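ATP synthase subunit s, mitochondrial (Bos taurus, PDB 3E3Z) helps regulate the mitochondrial ATP synthase, is needed for its proton conduction, and blocks a proton leak through an alternative exit pathway. Local coordinates at residues Leu32-Met37 / Ser71-Ile76; Asp67-Cys72 / Leu92-Tyr97. The protein carries 1 engineered substitution. One frame throughout, in Å; residues are numbered along the deposited sequence.

Interaction 1: residues Leu32-Met37 / Ser71-Ile76. With MG (magnesium ion), chain B; PA0 (Phenylarsine oxide), chain D.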
loop_
_atom_site.group_PDB
_atom_site.type_symbol
_atom_site.label_atom_id
_atom_site.label_comp_id
_atom_site.label_asym_id
_atom_site.label_seq_id
_atom_site.Cartn_x
_atom_site.Cartn_y
_atom_site.Cartn_z
ATOM N N LEU A 32 6.154 -8.823 4.190
ATOM C CA LEU A 32 7.536 -9.205 4.264
ATOM C C LEU A 32 7.838 -10.384 3.291
ATOM O O LEU A 32 8.886 -10.418 2.656
ATOM C CB LEU A 32 7.956 -9.546 5.710
ATOM C CG LEU A 32 8.504 -8.309 6.437
ATOM C CD1 LEU A 32 7.423 -7.176 6.648
ATOM C CD2 LEU A 32 9.132 -8.739 7.768
ATOM N N ARG A 33 6.925 -11.341 3.183
ATOM C CA ARG A 33 7.222 -12.490 2.305
ATOM C C ARG A 33 7.278 -12.030 0.849
ATOM O O ARG A 33 7.991 -12.606 0.035
ATOM C CB ARG A 33 6.270 -13.657 2.516
ATOM C CG ARG A 33 4.916 -13.535 1.883
ATOM C CD ARG A 33 3.898 -14.380 2.577
ATOM N NE ARG A 33 2.603 -14.349 1.926
ATOM C CZ ARG A 33 1.441 -14.514 2.527
ATOM N NH1 ARG A 33 1.360 -14.851 3.834
ATOM N NH2 ARG A 33 0.339 -14.412 1.829
ATOM N N CYS A 34 6.603 -10.922 0.556
ATOM C CA CYS A 34 6.592 -10.323 -0.802
ATOM C C CYS A 34 7.616 -9.197 -1.037
ATOM O O CYS A 34 7.578 -8.446 -2.026
ATOM C CB CYS A 34 5.202 -9.776 -1.092
ATOM S SG CYS A 34 3.879 -11.033 -1.282
ATOM N N GLY A 35 8.551 -9.088 -0.129
ATOM C CA GLY A 35 9.675 -8.173 -0.283
ATOM C C GLY A 35 9.420 -6.737 0.122
ATOM O O GLY A 35 10.093 -5.840 -0.314
ATOM N N ALA A 36 8.416 -6.548 0.940
ATOM C CA ALA A 36 8.103 -5.243 1.515
ATOM C C ALA A 36 8.540 -5.189 2.998
ATOM O O ALA A 36 8.976 -6.184 3.594
ATOM C CB ALA A 36 6.576 -4.916 1.381
ATOM N N MET A 37 8.396 -4.009 3.564
ATOM C CA MET A 37 8.699 -3.761 4.998
ATOM C C MET A 37 7.537 -3.027 5.645
ATOM O O MET A 37 6.811 -2.289 4.987
ATOM C CB MET A 37 9.961 -2.921 5.148
ATOM C CG MET A 37 11.149 -3.447 4.350
ATOM S SD MET A 37 12.592 -2.383 4.555
ATOM C CE MET A 37 13.810 -3.287 3.598
ATOM N N SER A 71 9.003 -5.101 -4.601
ATOM C CA SER A 71 8.085 -6.047 -3.987
ATOM C C SER A 71 7.132 -6.664 -5.013
ATOM O O SER A 71 6.805 -6.053 -6.027
ATOM C CB SER A 71 7.258 -5.314 -2.927
ATOM O OG SER A 71 6.238 -6.094 -2.379
ATOM N N CYS A 72 6.720 -7.889 -4.731
ATOM C CA CYS A 72 5.776 -8.618 -5.612
ATOM C C CYS A 72 4.332 -8.568 -5.201
ATOM O O CYS A 72 3.510 -9.333 -5.706
ATOM C CB CYS A 72 6.180 -10.082 -5.799
ATOM S SG CYS A 72 6.098 -11.056 -4.348
ATOM N N ILE A 73 3.987 -7.622 -4.338
ATOM C CA ILE A 73 2.585 -7.446 -3.964
ATOM C C ILE A 73 1.736 -7.064 -5.171
ATOM O O ILE A 73 2.148 -6.314 -6.066
ATOM C CB ILE A 73 2.368 -6.480 -2.767
ATOM C CG1 ILE A 73 2.875 -5.073 -3.073
ATOM C CG2 ILE A 73 3.025 -7.028 -1.492
ATOM C CD1 ILE A 73 2.598 -4.076 -1.957
ATOM N N MET A 74 0.522 -7.613 -5.199
ATOM C CA MET A 74 -0.415 -7.214 -6.227
ATOM C C MET A 74 -1.830 -7.671 -5.923
ATOM O O MET A 74 -2.039 -8.630 -5.203
ATOM C CB MET A 74 0.041 -7.789 -7.569
ATOM C CG MET A 74 -0.098 -9.251 -7.662
ATOM S SD MET A 74 0.226 -9.947 -9.311
ATOM C CE MET A 74 -0.511 -8.848 -10.389
ATOM N N SER A 75 -2.761 -6.930 -6.509
ATOM C CA SER A 75 -4.200 -7.262 -6.613
ATOM C C SER A 75 -4.766 -7.836 -5.334
ATOM O O SER A 75 -4.857 -7.137 -4.335
ATOM C CB SER A 75 -4.520 -8.151 -7.828
ATOM O OG SER A 75 -3.942 -9.451 -7.761
ATOM N N ILE A 76 -5.215 -9.083 -5.372
ATOM C CA ILE A 76 -5.934 -9.619 -4.201
ATOM C C ILE A 76 -5.078 -9.792 -2.940
ATOM O O ILE A 76 -5.618 -9.975 -1.847
ATOM C CB ILE A 76 -6.754 -10.890 -4.508
ATOM C CG1 ILE A 76 -5.883 -11.997 -5.046
ATOM C CG2 ILE A 76 -7.872 -10.515 -5.502
ATOM C CD1 ILE A 76 -6.579 -13.398 -4.963
HETATM MG MG MG B . 11.867 -4.581 -0.533
HETATM AS AS7 PA0 D . 8.044 -12.299 -4.363
HETATM C C1 PA0 D . 7.750 -12.960 -5.529
HETATM C C2 PA0 D . 6.986 -14.121 -5.524
HETATM C C3 PA0 D . 6.689 -14.768 -6.713
HETATM C C4 PA0 D . 7.144 -14.273 -7.932
HETATM C C5 PA0 D . 7.916 -13.115 -7.955
HETATM C C6 PA0 D . 8.215 -12.472 -6.757
HETATM O O HOH W 1 12.759 -6.216 -2.111
HETATM O O HOH W 2 13.827 -3.209 -0.806
HETATM O O HOH W 3 12.938 -5.785 1.283
#
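Two donors from the 71-76 segment grip the carbonyl oxygen of Cys-34. Ser-71 OG donates to Cys-34 O over 2.7 Å, from above the carbonyl plane and well away from a lone-pair direction. Cys-72 N donates to Cys-34 O over 2.9 Å, within that plane. Ser-71 OG reaches the oxygen because it stands anti to its own backbone N (chi1 173°). The same hydroxyl is also weakly approached by Ile-73 N.

Sulfur and methyl groups meet beside these bonds. Cys-34 CB packs on Ile-73 CG2 at 3.5 Å and on Cys-72 SG at 3.6 Å. The two sulfurs, Cys-34 SG and Cys-72 SG, are 3.8 Å apart, so they form no disulfide. Cys-72 SG faces the bound phenylarsine oxide, but the modelled distances there are too short to interpret. Ala-36 CB adds a looser touch on Ser-71 OG.

A Schellman motif ends the preceding helix here. Gly-35 is its C-prime residue, with Gly-35 N bonded to Leu-32 O. At this positive phi a CB would collide with the carbonyl oxygen of Cys-34, so glycine suits the position. Gly-35 O binds the magnesium ion at 2.2 Å; Thr-69 O and three waters complete the modelled shell. The helix end thus supplies one carbonyl to the ion and another to the loop.

The contact is largely buried. It joins the end of helix 23-33, in the N-terminal domain, to the loop after strand 63-69 in the second leucine-rich repeat. Helix 2-11 lies alongside: Phe-10 touches Cys-34, and Asn-7 ND2 donates to Cys-72 O. Ile-73 also packs against Trp-30 and Leu-31 of helix 23-33.

Interaction 2: residues Asp67-Cys72 / Leu92-Tyr97. With MG (magnesium ion), chain B; PA0 (Phenylarsine oxide), chain D.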
loop_
_atom_site.group_PDB
_atom_site.type_symbol
_atom_site.label_atom_id
_atom_site.label_comp_id
_atom_site.label_asym_id
_atom_site.label_seq_id
_atom_site.Cartn_x
_atom_site.Cartn_y
_atom_site.Cartn_z
ATOM N N ASP A 67 6.463 0.133 3.525
ATOM C CA ASP A 67 7.390 0.472 2.431
ATOM C C ASP A 67 7.650 -0.749 1.581
ATOM O O ASP A 67 8.379 -1.667 1.983
ATOM C CB ASP A 67 8.699 1.025 2.997
ATOM C CG ASP A 67 9.725 1.364 1.938
ATOM O OD1 ASP A 67 9.446 1.221 0.730
ATOM O OD2 ASP A 67 10.834 1.868 2.324
ATOM N N ALA A 68 6.943 -0.785 0.464
ATOM C CA ALA A 68 7.015 -1.887 -0.501
ATOM C C ALA A 68 7.847 -1.440 -1.656
ATOM O O ALA A 68 7.365 -0.758 -2.605
ATOM C CB ALA A 68 5.579 -2.311 -0.973
ATOM N N THR A 69 9.125 -1.783 -1.576
ATOM C CA THR A 69 10.073 -1.427 -2.622
ATOM C C THR A 69 10.614 -2.728 -3.210
ATOM O O THR A 69 11.043 -3.618 -2.472
ATOM C CB THR A 69 11.224 -0.561 -2.057
ATOM O OG1 THR A 69 10.737 0.710 -1.603
ATOM C CG2 THR A 69 12.288 -0.337 -3.089
ATOM N N ASP A 70 10.570 -2.846 -4.529
ATOM C CA ASP A 70 11.063 -4.055 -5.200
ATOM C C ASP A 70 10.326 -5.268 -4.655
ATOM O O ASP A 70 10.905 -6.308 -4.274
ATOM C CB ASP A 70 12.582 -4.168 -5.057
ATOM C CG ASP A 70 13.321 -3.310 -6.037
ATOM O OD1 ASP A 70 12.992 -3.356 -7.240
ATOM O OD2 ASP A 70 14.233 -2.585 -5.622
ATOM N N SER A 71 9.003 -5.101 -4.601
ATOM C CA SER A 71 8.085 -6.047 -3.987
ATOM C C SER A 71 7.132 -6.664 -5.013
ATOM O O SER A 71 6.805 -6.053 -6.027
ATOM C CB SER A 71 7.258 -5.314 -2.927
ATOM O OG SER A 71 6.238 -6.094 -2.379
ATOM N N CYS A 72 6.720 -7.889 -4.731
ATOM C CA CYS A 72 5.776 -8.618 -5.612
ATOM C C CYS A 72 4.332 -8.568 -5.201
ATOM O O CYS A 72 3.510 -9.333 -5.706
ATOM C CB CYS A 72 6.180 -10.082 -5.799
ATOM S SG CYS A 72 6.098 -11.056 -4.348
ATOM N N LEU A 92 4.873 2.771 -2.291
ATOM C CA LEU A 92 4.956 1.741 -3.341
ATOM C C LEU A 92 6.016 2.203 -4.327
ATOM O O LEU A 92 5.875 3.236 -5.012
ATOM C CB LEU A 92 3.616 1.578 -4.065
ATOM C CG LEU A 92 2.444 1.286 -3.157
ATOM C CD1 LEU A 92 1.137 1.269 -3.959
ATOM C CD2 LEU A 92 2.658 -0.043 -2.426
ATOM N N CYS A 93 7.103 1.452 -4.371
ATOM C CA CYS A 93 8.239 1.821 -5.197
ATOM C C CYS A 93 8.831 0.597 -5.935
ATOM O O CYS A 93 9.131 -0.412 -5.354
ATOM C CB CYS A 93 9.278 2.525 -4.360
ATOM S SG CYS A 93 10.887 2.888 -5.196
ATOM N N LYS A 94 8.922 0.698 -7.247
ATOM C CA LYS A 94 9.427 -0.432 -8.037
ATOM C C LYS A 94 8.648 -1.700 -7.705
ATOM O O LYS A 94 9.194 -2.763 -7.479
ATOM C CB LYS A 94 10.938 -0.609 -7.831
ATOM C CG LYS A 94 11.748 0.537 -8.359
ATOM C CD LYS A 94 13.244 0.355 -8.100
ATOM C CE LYS A 94 13.623 0.508 -6.636
ATOM N NZ LYS A 94 15.107 0.618 -6.432
ATOM N N CYS A 95 7.326 -1.524 -7.673
ATOM C CA CYS A 95 6.356 -2.621 -7.556
ATOM C C CYS A 95 5.809 -2.921 -8.953
ATOM O O CYS A 95 4.866 -2.319 -9.408
ATOM C CB CYS A 95 5.224 -2.263 -6.591
ATOM S SG CYS A 95 5.791 -2.139 -4.852
ATOM N N HIS A 96 6.445 -3.883 -9.604
ATOM C CA HIS A 96 6.272 -4.072 -11.039
ATOM C C HIS A 96 4.976 -4.760 -11.366
ATOM O O HIS A 96 4.533 -4.718 -12.509
ATOM C CB HIS A 96 7.473 -4.820 -11.609
ATOM C CG HIS A 96 8.757 -4.074 -11.407
ATOM N ND1 HIS A 96 8.886 -2.740 -11.732
ATOM C CD2 HIS A 96 9.924 -4.439 -10.835
ATOM C CE1 HIS A 96 10.095 -2.327 -11.396
ATOM N NE2 HIS A 96 10.748 -3.340 -10.862
ATOM N N TYR A 97 4.351 -5.344 -10.355
ATOM C CA TYR A 97 3.072 -6.055 -10.556
ATOM C C TYR A 97 1.830 -5.266 -10.210
ATOM O O TYR A 97 0.729 -5.663 -10.581
ATOM C CB TYR A 97 3.055 -7.385 -9.800
ATOM C CG TYR A 97 4.180 -8.312 -10.152
ATOM C CD1 TYR A 97 4.294 -8.860 -11.422
ATOM C CD2 TYR A 97 5.102 -8.676 -9.202
ATOM C CE1 TYR A 97 5.335 -9.739 -11.725
ATOM C CE2 TYR A 97 6.142 -9.537 -9.499
ATOM C CZ TYR A 97 6.241 -10.074 -10.742
ATOM O OH TYR A 97 7.290 -10.951 -10.992
HETATM MG MG MG B . 11.867 -4.581 -0.533
HETATM AS AS7 PA0 D . 8.044 -12.299 -4.363
HETATM C C1 PA0 D . 7.750 -12.960 -5.529
HETATM C C2 PA0 D . 6.986 -14.121 -5.524
HETATM C C3 PA0 D . 6.689 -14.768 -6.713
HETATM C C4 PA0 D . 7.144 -14.273 -7.932
HETATM C C5 PA0 D . 7.916 -13.115 -7.955
HETATM C C6 PA0 D . 8.215 -12.472 -6.757
HETATM O O HOH W 4 13.474 -2.962 -9.847
HETATM O O HOH W 5 16.190 -1.672 -7.131
HETATM O O HOH W 1 12.759 -6.216 -2.111
HETATM O O HOH W 6 4.442 -5.419 -7.411
HETATM O O HOH W 7 8.470 -5.642 -8.246
HETATM O O HOH W 2 13.827 -3.209 -0.806
HETATM O O HOH W 3 12.938 -5.785 1.283
#
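Backbone bonds join Cys-93 to both neighbours of its bridge partner Thr-69. Cys-93 N donates to Ala-68 O over 2.8 Å, and Asp-70 N to Cys-93 O over 2.9 Å. Ala-68 pairs with Leu-92. This is the parallel ladder of adjacent leucine-rich repeats. Asp-70 and Lys-94 take left-handed helical backbone angles, so the chains leave their strands in step.

Apolar contacts lie on both faces. Ala-68 CB meets Leu-92 CD2 and Cys-95 SG on one. On the other, a chi1 of -66° puts Thr-69 OG1 beside the backbone N and CG2 anti to it, touching Lys-94 CE. Thr-69 OG1 donates to Asp-67 OD1 over 2.7 Å, on its syn side. With an alanine here, Asp-67 OD1 would probably lose its hydroxyl donor and Lys-94 part of its cover. The edge of the Tyr-97 ring abuts Cys-72 CA.

Charge and water link the outer edge. Asp-70 OD2 forms a long salt bridge with Lys-94 NZ (3.4 Å), and a water joins the same two atoms. Another water connects Asp-70 OD1 with His-96 NE2. Two more carry Ser-71 O to the backbone N of His-96 and Tyr-97.

Thr-69 O binds magnesium at 2.3 Å, while Asp-70 O accepts from a metal-bound water. The ion is thus held by main-chain oxygen and water; the Asp-67 and Asp-70 carboxylates would probably act on it at a distance.

Overall arrangement
The centres of interactions 1 and 2 lie about 7 Å apart, on the same side of the chain's centre. They share Ser-71 and Cys-72. Along the chain, 32-37 comes first, then the overlapping 67-72 and 71-76, then 92-97. Met-37 N probably bonds to Asp-67 O, which starts the antiparallel pairing of strands 37-40 and 63-69; strand 89-93 follows in parallel in the same sheet. Ile-73 CD1 and Ala-36 CB both pack on Ala-68. Interaction 1 brings Gly-35 to the magnesium ion and interaction 2 brings Thr-69. The ion thus joins the end of the N-terminal domain to the second leucine-rich repeat.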